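Local atomic coordinates of 2-oxoglutarate-dependent dioxygenase tropC (Talaromyces stipitatus, PDB entry 6XJJ), a protein that acts as a non-haem iron, 2-oxoglutarate-dependent dioxygenase in the biosynthesis of the tropolone class of fungal maleic anhydrides. Residues T95-F99 and R223-Y227; I214-I220 and F316-N321; T244-S250 and I283-M289. All coordinates share one frame; numbering follows the deposited sequence.

Contact 1: T95-F99 and R223-Y227; sequences TKKFF and RLLHY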
loop_
_atom_site.group_PDB
_atom_site.type_symbol
_atom_site.label_atom_id
_atom_site.label_comp_id
_atom_site.label_asym_id
_atom_site.label_seq_id
_atom_site.Cartn_x
_atom_site.Cartn_y
_atom_site.Cartn_z
ATOM N N THR A 95 -2.208 15.446 0.049
ATOM C CA THR A 95 -1.205 15.032 -0.921
ATOM C C THR A 95 -0.958 16.125 -1.951
ATOM O O THR A 95 0.192 16.398 -2.311
ATOM C CB THR A 95 -1.660 13.741 -1.589
ATOM O OG1 THR A 95 -1.949 12.769 -0.578
ATOM C CG2 THR A 95 -0.569 13.202 -2.471
ATOM N N LYS A 96 -2.025 16.768 -2.424
ATOM C CA LYS A 96 -1.878 17.864 -3.376
ATOM C C LYS A 96 -1.182 19.068 -2.752
ATOM O O LYS A 96 -0.276 19.645 -3.361
ATOM C CB LYS A 96 -3.252 18.231 -3.930
ATOM C CG LYS A 96 -3.294 19.450 -4.834
ATOM C CD LYS A 96 -4.655 19.565 -5.504
ATOM C CE LYS A 96 -4.948 20.974 -5.995
ATOM N NZ LYS A 96 -3.919 21.523 -6.913
ATOM N N LYS A 97 -1.576 19.461 -1.540
ATOM C CA LYS A 97 -0.871 20.542 -0.860
ATOM C C LYS A 97 0.618 20.260 -0.742
ATOM O O LYS A 97 1.440 21.160 -0.945
ATOM C CB LYS A 97 -1.481 20.797 0.521
ATOM C CG LYS A 97 -2.718 21.684 0.475
ATOM C CD LYS A 97 -3.441 21.774 1.809
ATOM C CE LYS A 97 -4.581 22.778 1.724
ATOM N NZ LYS A 97 -5.402 22.837 2.960
ATOM N N PHE A 98 0.995 19.023 -0.425
ATOM C CA PHE A 98 2.414 18.746 -0.230
ATOM C C PHE A 98 3.184 18.845 -1.542
ATOM O O PHE A 98 4.194 19.551 -1.629
ATOM C CB PHE A 98 2.622 17.371 0.393
ATOM C CG PHE A 98 4.062 17.009 0.533
ATOM C CD1 PHE A 98 4.807 17.497 1.590
ATOM C CD2 PHE A 98 4.683 16.215 -0.411
ATOM C CE1 PHE A 98 6.143 17.182 1.716
ATOM C CE2 PHE A 98 6.017 15.897 -0.291
ATOM C CZ PHE A 98 6.750 16.384 0.776
ATOM N N PHE A 99 2.735 18.135 -2.573
ATOM C CA PHE A 99 3.491 18.134 -3.812
ATOM C C PHE A 99 3.393 19.459 -4.556
ATOM O O PHE A 99 4.263 19.747 -5.385
ATOM C CB PHE A 99 3.046 16.963 -4.684
ATOM C CG PHE A 99 3.443 15.627 -4.124
ATOM C CD1 PHE A 99 4.766 15.216 -4.183
ATOM C CD2 PHE A 99 2.510 14.776 -3.558
ATOM C CE1 PHE A 99 5.155 13.988 -3.670
ATOM C CE2 PHE A 99 2.891 13.538 -3.045
ATOM C CZ PHE A 99 4.215 13.147 -3.101
ATOM N N ARG A 223 3.122 5.807 1.677
ATOM C CA ARG A 223 3.702 6.749 0.727
ATOM C C ARG A 223 2.602 7.576 0.081
ATOM O O ARG A 223 1.577 7.036 -0.346
ATOM C CB ARG A 223 4.528 6.040 -0.357
ATOM C CG ARG A 223 5.696 5.267 0.221
ATOM C CD ARG A 223 6.775 4.937 -0.789
ATOM N NE ARG A 223 7.850 4.160 -0.176
ATOM C CZ ARG A 223 9.016 3.913 -0.756
ATOM N NH1 ARG A 223 9.283 4.426 -1.947
ATOM N NH2 ARG A 223 9.937 3.198 -0.125
ATOM N N LEU A 224 2.821 8.887 0.025
ATOM C CA LEU A 224 2.001 9.781 -0.778
ATOM C C LEU A 224 2.665 9.902 -2.142
ATOM O O LEU A 224 3.865 10.180 -2.227
ATOM C CB LEU A 224 1.871 11.157 -0.122
ATOM C CG LEU A 224 1.343 11.202 1.316
ATOM C CD1 LEU A 224 1.262 12.649 1.800
ATOM C CD2 LEU A 224 0.006 10.484 1.475
ATOM N N LEU A 225 1.892 9.686 -3.200
ATOM C CA LEU A 225 2.436 9.484 -4.535
ATOM C C LEU A 225 1.894 10.530 -5.496
ATOM O O LEU A 225 0.698 10.848 -5.477
ATOM C CB LEU A 225 2.095 8.078 -5.037
ATOM C CG LEU A 225 2.743 6.939 -4.240
ATOM C CD1 LEU A 225 2.087 5.597 -4.527
ATOM C CD2 LEU A 225 4.213 6.860 -4.579
ATOM N N HIS A 226 2.790 11.063 -6.330
ATOM C CA HIS A 226 2.446 12.011 -7.381
ATOM C C HIS A 226 3.038 11.545 -8.702
ATOM O O HIS A 226 4.234 11.246 -8.780
ATOM C CB HIS A 226 2.964 13.414 -7.068
ATOM C CG HIS A 226 2.682 14.401 -8.154
ATOM N ND1 HIS A 226 3.449 15.527 -8.359
ATOM C CD2 HIS A 226 1.705 14.435 -9.089
ATOM C CE1 HIS A 226 2.967 16.204 -9.386
ATOM N NE2 HIS A 226 1.911 15.560 -9.847
ATOM N N TYR A 227 2.209 11.515 -9.743
ATOM C CA TYR A 227 2.619 11.127 -11.095
ATOM C C TYR A 227 2.344 12.309 -12.017
ATOM O O TYR A 227 1.192 12.555 -12.386
ATOM C CB TYR A 227 1.846 9.901 -11.567
ATOM C CG TYR A 227 2.015 8.670 -10.711
ATOM C CD1 TYR A 227 3.257 8.092 -10.510
ATOM C CD2 TYR A 227 0.922 8.118 -10.057
ATOM C CE1 TYR A 227 3.399 6.964 -9.714
ATOM C CE2 TYR A 227 1.050 7.001 -9.260
ATOM C CZ TYR A 227 2.289 6.428 -9.086
ATOM O OH TYR A 227 2.405 5.314 -8.282
#

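Contact 2: I214-I220 and F316-N321; sequences ILINPSI and FFLNGN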
loop_
_atom_site.group_PDB
_atom_site.type_symbol
_atom_site.label_atom_id
_atom_site.label_comp_id
_atom_site.label_asym_id
_atom_site.label_seq_id
_atom_site.Cartn_x
_atom_site.Cartn_y
_atom_site.Cartn_z
ATOM N N ILE A 214 2.216 -10.293 13.134
ATOM C CA ILE A 214 2.683 -9.114 12.407
ATOM C C ILE A 214 1.940 -7.856 12.816
ATOM O O ILE A 214 2.388 -6.748 12.497
ATOM C CB ILE A 214 2.559 -9.255 10.878
ATOM C CG1 ILE A 214 1.177 -9.797 10.506
ATOM C CG2 ILE A 214 3.712 -10.075 10.294
ATOM C CD1 ILE A 214 0.817 -9.666 9.043
ATOM N N LEU A 215 0.794 -7.983 13.474
ATOM C CA LEU A 215 0.131 -6.798 13.993
ATOM C C LEU A 215 0.763 -6.313 15.292
ATOM O O LEU A 215 0.497 -5.178 15.698
ATOM C CB LEU A 215 -1.358 -7.083 14.190
ATOM C CG LEU A 215 -2.068 -7.525 12.906
ATOM C CD1 LEU A 215 -3.490 -7.904 13.199
ATOM C CD2 LEU A 215 -2.020 -6.462 11.820
ATOM N N ILE A 216 1.608 -7.130 15.921
ATOM C CA ILE A 216 2.322 -6.751 17.139
ATOM C C ILE A 216 3.447 -5.782 16.777
ATOM O O ILE A 216 4.499 -6.192 16.279
ATOM C CB ILE A 216 2.878 -7.977 17.873
ATOM C CG1 ILE A 216 1.759 -8.945 18.272
ATOM C CG2 ILE A 216 3.668 -7.552 19.099
ATOM C CD1 ILE A 216 0.699 -8.350 19.192
ATOM N N ASN A 217 3.243 -4.502 17.065
ATOM C CA ASN A 217 4.276 -3.484 16.924
ATOM C C ASN A 217 4.730 -3.428 15.470
ATOM O O ASN A 217 5.910 -3.649 15.174
ATOM C CB ASN A 217 5.462 -3.793 17.836
ATOM C CG ASN A 217 6.194 -2.542 18.270
ATOM O OD1 ASN A 217 5.561 -1.538 18.610
ATOM N ND2 ASN A 217 7.525 -2.562 18.192
ATOM N N PRO A 218 3.832 -3.109 14.549
ATOM C CA PRO A 218 4.074 -3.400 13.133
ATOM C C PRO A 218 4.927 -2.348 12.444
ATOM O O PRO A 218 4.991 -1.187 12.852
ATOM C CB PRO A 218 2.660 -3.412 12.548
ATOM C CG PRO A 218 1.914 -2.429 13.410
ATOM C CD PRO A 218 2.497 -2.531 14.784
ATOM N N SER A 219 5.569 -2.777 11.360
ATOM C CA SER A 219 6.315 -1.877 10.487
ATOM C C SER A 219 5.368 -1.477 9.362
ATOM O O SER A 219 5.027 -2.296 8.503
ATOM C CB SER A 219 7.576 -2.551 9.954
ATOM O OG SER A 219 8.349 -1.674 9.153
ATOM N N ILE A 220 4.920 -0.230 9.386
ATOM C CA ILE A 220 3.832 0.201 8.517
ATOM C C ILE A 220 4.181 1.515 7.834
ATOM O O ILE A 220 3.707 2.584 8.244
ATOM C CB ILE A 220 2.520 0.320 9.303
ATOM C CG1 ILE A 220 2.763 1.053 10.624
ATOM C CG2 ILE A 220 1.912 -1.052 9.508
ATOM C CD1 ILE A 220 1.504 1.446 11.347
ATOM N N PHE A 316 -0.200 2.304 1.405
ATOM C CA PHE A 316 0.205 1.921 2.745
ATOM C C PHE A 316 0.541 0.443 2.740
ATOM O O PHE A 316 -0.094 -0.348 2.034
ATOM C CB PHE A 316 -0.881 2.415 3.774
ATOM C CG PHE A 316 -0.911 1.728 5.141
ATOM C CD1 PHE A 316 -0.444 0.451 5.402
ATOM C CD2 PHE A 316 -1.041 2.564 6.242
ATOM C CE1 PHE A 316 -0.436 -0.067 6.691
ATOM C CE2 PHE A 316 -0.985 2.063 7.533
ATOM C CZ PHE A 316 -0.667 0.755 7.748
ATOM N N PHE A 317 1.607 0.092 3.468
ATOM C CA PHE A 317 2.115 -1.264 3.440
ATOM C C PHE A 317 2.319 -1.755 4.859
ATOM O O PHE A 317 2.584 -0.974 5.778
ATOM C CB PHE A 317 3.463 -1.445 2.669
ATOM C CG PHE A 317 3.595 -0.623 1.406
ATOM C CD1 PHE A 317 3.372 0.744 1.404
ATOM C CD2 PHE A 317 3.740 -1.259 0.182
ATOM C CE1 PHE A 317 3.469 1.479 0.238
ATOM C CE2 PHE A 317 3.796 -0.528 -0.987
ATOM C CZ PHE A 317 3.656 0.835 -0.957
ATOM N N LEU A 318 2.185 -3.068 5.013
ATOM C CA LEU A 318 2.456 -3.775 6.255
ATOM C C LEU A 318 3.577 -4.770 5.979
ATOM O O LEU A 318 3.394 -5.721 5.209
ATOM C CB LEU A 318 1.194 -4.467 6.769
ATOM C CG LEU A 318 1.373 -5.428 7.951
ATOM C CD1 LEU A 318 1.917 -4.703 9.171
ATOM C CD2 LEU A 318 0.054 -6.123 8.269
ATOM N N ASN A 319 4.732 -4.542 6.595
ATOM C CA ASN A 319 5.894 -5.404 6.431
ATOM C C ASN A 319 6.044 -6.316 7.643
ATOM O O ASN A 319 5.434 -6.100 8.693
ATOM C CB ASN A 319 7.165 -4.566 6.245
ATOM C CG ASN A 319 7.166 -3.786 4.949
ATOM O OD1 ASN A 319 6.569 -4.200 3.956
ATOM N ND2 ASN A 319 7.806 -2.625 4.964
ATOM N N GLY A 320 6.865 -7.353 7.476
ATOM C CA GLY A 320 7.286 -8.152 8.612
ATOM C C GLY A 320 7.980 -7.311 9.664
ATOM O O GLY A 320 8.502 -6.222 9.400
ATOM N N ASN A 321 7.965 -7.829 10.889
ATOM C CA ASN A 321 8.538 -7.098 12.001
ATOM C C ASN A 321 10.061 -7.129 12.016
ATOM O O ASN A 321 10.719 -7.941 11.356
ATOM C CB ASN A 321 7.970 -7.612 13.318
ATOM C CG ASN A 321 6.931 -6.673 13.884
ATOM O OD1 ASN A 321 7.033 -5.459 13.690
ATOM N ND2 ASN A 321 5.917 -7.206 14.541
#

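Contact 3: T244-S250 and I283-M289; sequences TDFGCVS and INMGDTM. With FE (Fe (III) ion), chain B.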
loop_
_atom_site.group_PDB
_atom_site.type_symbol
_atom_site.label_atom_id
_atom_site.label_comp_id
_atom_site.label_asym_id
_atom_site.label_seq_id
_atom_site.Cartn_x
_atom_site.Cartn_y
_atom_site.Cartn_z
ATOM N N THR A 244 7.488 -6.398 -7.611
ATOM C CA THR A 244 6.621 -6.918 -6.569
ATOM C C THR A 244 6.859 -6.108 -5.304
ATOM O O THR A 244 7.920 -5.502 -5.115
ATOM C CB THR A 244 6.883 -8.398 -6.273
ATOM O OG1 THR A 244 8.214 -8.561 -5.773
ATOM C CG2 THR A 244 6.710 -9.226 -7.515
ATOM N N ASP A 245 5.856 -6.103 -4.437
ATOM C CA ASP A 245 6.012 -5.535 -3.110
ATOM C C ASP A 245 6.683 -6.571 -2.219
ATOM O O ASP A 245 6.406 -7.768 -2.331
ATOM C CB ASP A 245 4.659 -5.131 -2.534
ATOM C CG ASP A 245 3.992 -4.015 -3.328
ATOM O OD1 ASP A 245 4.665 -3.359 -4.151
ATOM O OD2 ASP A 245 2.780 -3.791 -3.130
ATOM N N PHE A 246 7.584 -6.115 -1.347
ATOM C CA PHE A 246 8.345 -7.074 -0.551
ATOM C C PHE A 246 7.594 -7.507 0.707
ATOM O O PHE A 246 7.812 -8.620 1.198
ATOM C CB PHE A 246 9.704 -6.487 -0.156
ATOM C CG PHE A 246 10.669 -7.505 0.421
ATOM C CD1 PHE A 246 11.449 -8.278 -0.425
ATOM C CD2 PHE A 246 10.793 -7.696 1.794
ATOM C CE1 PHE A 246 12.338 -9.215 0.077
ATOM C CE2 PHE A 246 11.686 -8.639 2.302
ATOM C CZ PHE A 246 12.455 -9.396 1.438
ATOM N N GLY A 247 6.709 -6.658 1.235
ATOM C CA GLY A 247 6.095 -6.895 2.529
ATOM C C GLY A 247 5.022 -7.966 2.574
ATOM O O GLY A 247 5.115 -9.001 1.906
ATOM N N CYS A 248 3.993 -7.723 3.388
ATOM C CA CYS A 248 2.895 -8.660 3.570
ATOM C C CYS A 248 1.629 -8.207 2.853
ATOM O O CYS A 248 1.141 -8.907 1.958
ATOM C CB CYS A 248 2.624 -8.844 5.070
ATOM S SG CYS A 248 4.005 -9.543 6.024
ATOM N N VAL A 249 1.084 -7.048 3.223
ATOM C CA VAL A 249 -0.159 -6.537 2.659
ATOM C C VAL A 249 0.070 -5.088 2.253
ATOM O O VAL A 249 0.767 -4.345 2.952
ATOM C CB VAL A 249 -1.330 -6.653 3.662
ATOM C CG1 VAL A 249 -2.622 -6.077 3.066
ATOM C CG2 VAL A 249 -1.520 -8.111 4.090
ATOM N N SER A 250 -0.485 -4.696 1.105
ATOM C CA SER A 250 -0.455 -3.309 0.663
ATOM C C SER A 250 -1.882 -2.863 0.383
ATOM O O SER A 250 -2.691 -3.639 -0.136
ATOM C CB SER A 250 0.412 -3.119 -0.588
ATOM O OG SER A 250 1.755 -3.519 -0.356
ATOM N N ILE A 283 -5.989 -3.984 -2.763
ATOM C CA ILE A 283 -5.276 -4.819 -1.813
ATOM C C ILE A 283 -4.458 -5.814 -2.611
ATOM O O ILE A 283 -4.984 -6.457 -3.525
ATOM C CB ILE A 283 -6.246 -5.560 -0.880
ATOM C CG1 ILE A 283 -7.241 -4.600 -0.220
ATOM C CG2 ILE A 283 -5.475 -6.369 0.152
ATOM C CD1 ILE A 283 -6.625 -3.536 0.623
ATOM N N ASN A 284 -3.177 -5.937 -2.280
ATOM C CA ASN A 284 -2.366 -6.997 -2.857
ATOM C C ASN A 284 -1.422 -7.580 -1.819
ATOM O O ASN A 284 -1.080 -6.943 -0.818
ATOM C CB ASN A 284 -1.529 -6.514 -4.030
ATOM C CG ASN A 284 -0.596 -5.415 -3.645
ATOM O OD1 ASN A 284 -0.965 -4.536 -2.879
ATOM N ND2 ASN A 284 0.663 -5.552 -4.020
ATOM N N MET A 285 -0.973 -8.791 -2.108
ATOM C CA MET A 285 -0.043 -9.521 -1.265
ATOM C C MET A 285 1.397 -9.236 -1.696
ATOM O O MET A 285 1.674 -8.963 -2.868
ATOM C CB MET A 285 -0.325 -11.016 -1.369
ATOM C CG MET A 285 -1.784 -11.407 -1.095
ATOM S SD MET A 285 -2.344 -11.176 0.613
ATOM C CE MET A 285 -3.105 -9.547 0.550
ATOM N N GLY A 286 2.313 -9.309 -0.729
ATOM C CA GLY A 286 3.724 -9.115 -0.968
ATOM C C GLY A 286 4.511 -10.417 -0.887
ATOM O O GLY A 286 3.978 -11.501 -0.663
ATOM N N ASP A 287 5.827 -10.276 -1.069
ATOM C CA ASP A 287 6.704 -11.443 -1.131
ATOM C C ASP A 287 6.791 -12.157 0.216
ATOM O O ASP A 287 6.831 -13.392 0.271
ATOM C CB ASP A 287 8.094 -11.014 -1.599
ATOM C CG ASP A 287 8.093 -10.496 -3.022
ATOM O OD1 ASP A 287 7.130 -10.790 -3.759
ATOM O OD2 ASP A 287 9.043 -9.773 -3.393
ATOM N N THR A 288 6.839 -11.401 1.314
ATOM C CA THR A 288 6.877 -12.022 2.636
ATOM C C THR A 288 5.640 -12.879 2.879
ATOM O O THR A 288 5.741 -13.981 3.429
ATOM C CB THR A 288 7.008 -10.949 3.715
ATOM O OG1 THR A 288 8.231 -10.226 3.521
ATOM C CG2 THR A 288 7.021 -11.570 5.100
ATOM N N MET A 289 4.463 -12.390 2.482
ATOM C CA MET A 289 3.262 -13.214 2.582
ATOM C C MET A 289 3.336 -14.397 1.628
ATOM O O MET A 289 2.907 -15.504 1.970
ATOM C CB MET A 289 2.014 -12.373 2.300
ATOM C CG MET A 289 0.681 -13.112 2.514
ATOM S SD MET A 289 0.356 -13.551 4.242
ATOM C CE MET A 289 0.031 -11.934 4.922
HETATM FE FE FE B . 3.754 -1.538 -5.498
#

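Contact 1: T95-F99 and R223-Y227
Two torsions bring Phe99 and His226 together: the phenyl ring of Phe99 leaves the helix with CG opposite its own carbonyl carbon (chi1 -69°), and His226 turns its imidazole opposite its backbone N (chi1 177°). The turn at His226 swings the imidazole past the phenyl ring and leaves CB to do the touching. That CB sits over the face of the Phe99 ring, 3.7 Å from its centroid, in a CH-pi contact almost along the ring normal. The two rings themselves are 5.6 Å apart between centroids, their planes tilted at 47°. On the opposite face, CD2 of Phe98 lies over the ring centre, so the phenyl group is clamped from both sides. Its far edge meets the strand backbone, with CZ of Phe99 directed at the carbonyl O of Leu224 and CE2 of Phe99 3.9 Å from CB of Leu224. One turn back, Thr95 crosses Leu224: its OG1 packs at 3.6 Å from CD2 of Leu224, while its polar partner is the carbonyl of Ile91 in the same helix.

Here the end of helix 85-99, in the N-terminal region of the enzyme, lies on strand 222-227 of the main sheet. No hydrogen bond joins the two segments. The imidazole is held from outside them, ND1 by Glu140 and NE2 by Arg310; because an arginine can only donate, NE2 probably accepts and ND1 probably carries the proton. Helix and strand thus cohere through aromatic and aliphatic surfaces, with the polar ends of Thr95 and His226 satisfied by other residues.

Contact 2: I214-I220 and F316-N321
The carbonyl oxygen of Ser219 takes the backbone N-H of Asn319 at 3.0 Å between O and N, with an N-H...O angle of 175°. Beside it the CA of Ile220 makes a CA-H...O contact with the carbonyl O of Phe317, 3.2 Å away. The bulk of the contact is apolar and centres on Leu318. Its CG stands opposite the backbone N (chi1 171°), which carries the forked end over to the 214-220 loop and lets the two methyls divide the work. CD1 of Leu318 lies 3.7 Å from CB of Pro218 and equally far from CG2 of Ile220. CD2 of Leu318 reaches back to the 3-10 turn, 3.7 Å from CD1 of Ile214, with Leu215 approaching at about a right angle. Ile220 also serves Phe316: its CB and CG2 both meet CZ of that ring, the CB at 3.6 Å, and the ring is oblique to them. At the far end the amide of Asn321 lies against the carbonyls of Ile216 and Asn217, but this residue is poorly ordered and its very short approaches leave the amide orientation doubtful.

The loop leads into strand 222-227, and residues 316-318 close strand 311-318 beside it, in the double-stranded beta-helix core expected of this family. Helix 171-204 packs beneath, with Val193 against Ile214 and Leu318, Met185 against Phe316, and Arg182 bonded to the carbonyl of Ile220. Strand 249-253 flanks strand 311-318 on its other edge, and the ring of Phe317 packs against Asp245, close to the iron.

Contact 3: T244-S250 and I283-M289
Asn284 brings its amide in over one face of the Asp245 carboxylate, steeply inclined to it (planes 73° apart), with ND2 leading. That ND2 donates an almost straight bond to OD2 of Asp245, 2.9 Å away and well above the carboxylate plane. Ser250 OG reaches the same OD2 at 3.0 Å from the opposite face. Gripped this way, the carboxylate presents its other oxygen to the metal: OD1 of Asp245 is 2.4 Å from the iron. His243 and His302 complete the site, the two-histidine, one-carboxylate facial triad of non-haem iron oxygenases, with Asn284 and Ser250 as a second shell that probably fixes the rotation of the acid. Behind them the strands pair antiparallel, Ser250 with Asn284 hydrogen-bonded and Val249 with Met285 non-hydrogen-bonded; Cys248 and Val249 together face Leu318 in a classic beta bulge. The 245-247 turn rides over the start of helix 287-292, with Gly286 at its N-cap. Asp287 N donates to Asp245 O at 2.9 Å, while Phe246 O is gripped twice by Thr288, from its N and from its OG1. Thr244 OG1 bonds the syn lone pair of OD2 of Asp287 at 2.8 Å, and Ser299 holds OD1 of that aspartate. On the side of Val249 and Met285, CG2 of Val249 meets CE of Met285 at 4.1 Å and CE of Met289, from the helix, at 4.2 Å.

How the contacts relate
Contacts 1 and 3 are buried, whereas contact 2 is only partly so, its 216-217 turn reaching the surface. All three touch the same sheet. Contact 1 lies on strand 222-227 and contact 2 at the end of its neighbour 311-318, yet their centres are about 23 Å apart. Contacts 2 and 3 meet directly through the adjacent strands 311-318 and 249-253, with Phe317 packing on Ser250. Along the chain, contact 3 is nested within the loop that contact 2 closes. Chemistry follows place: aromatic and aliphatic packing where a helix covers the sheet, leucine-centred packing at a strand end, and dense polar bonding beside the iron.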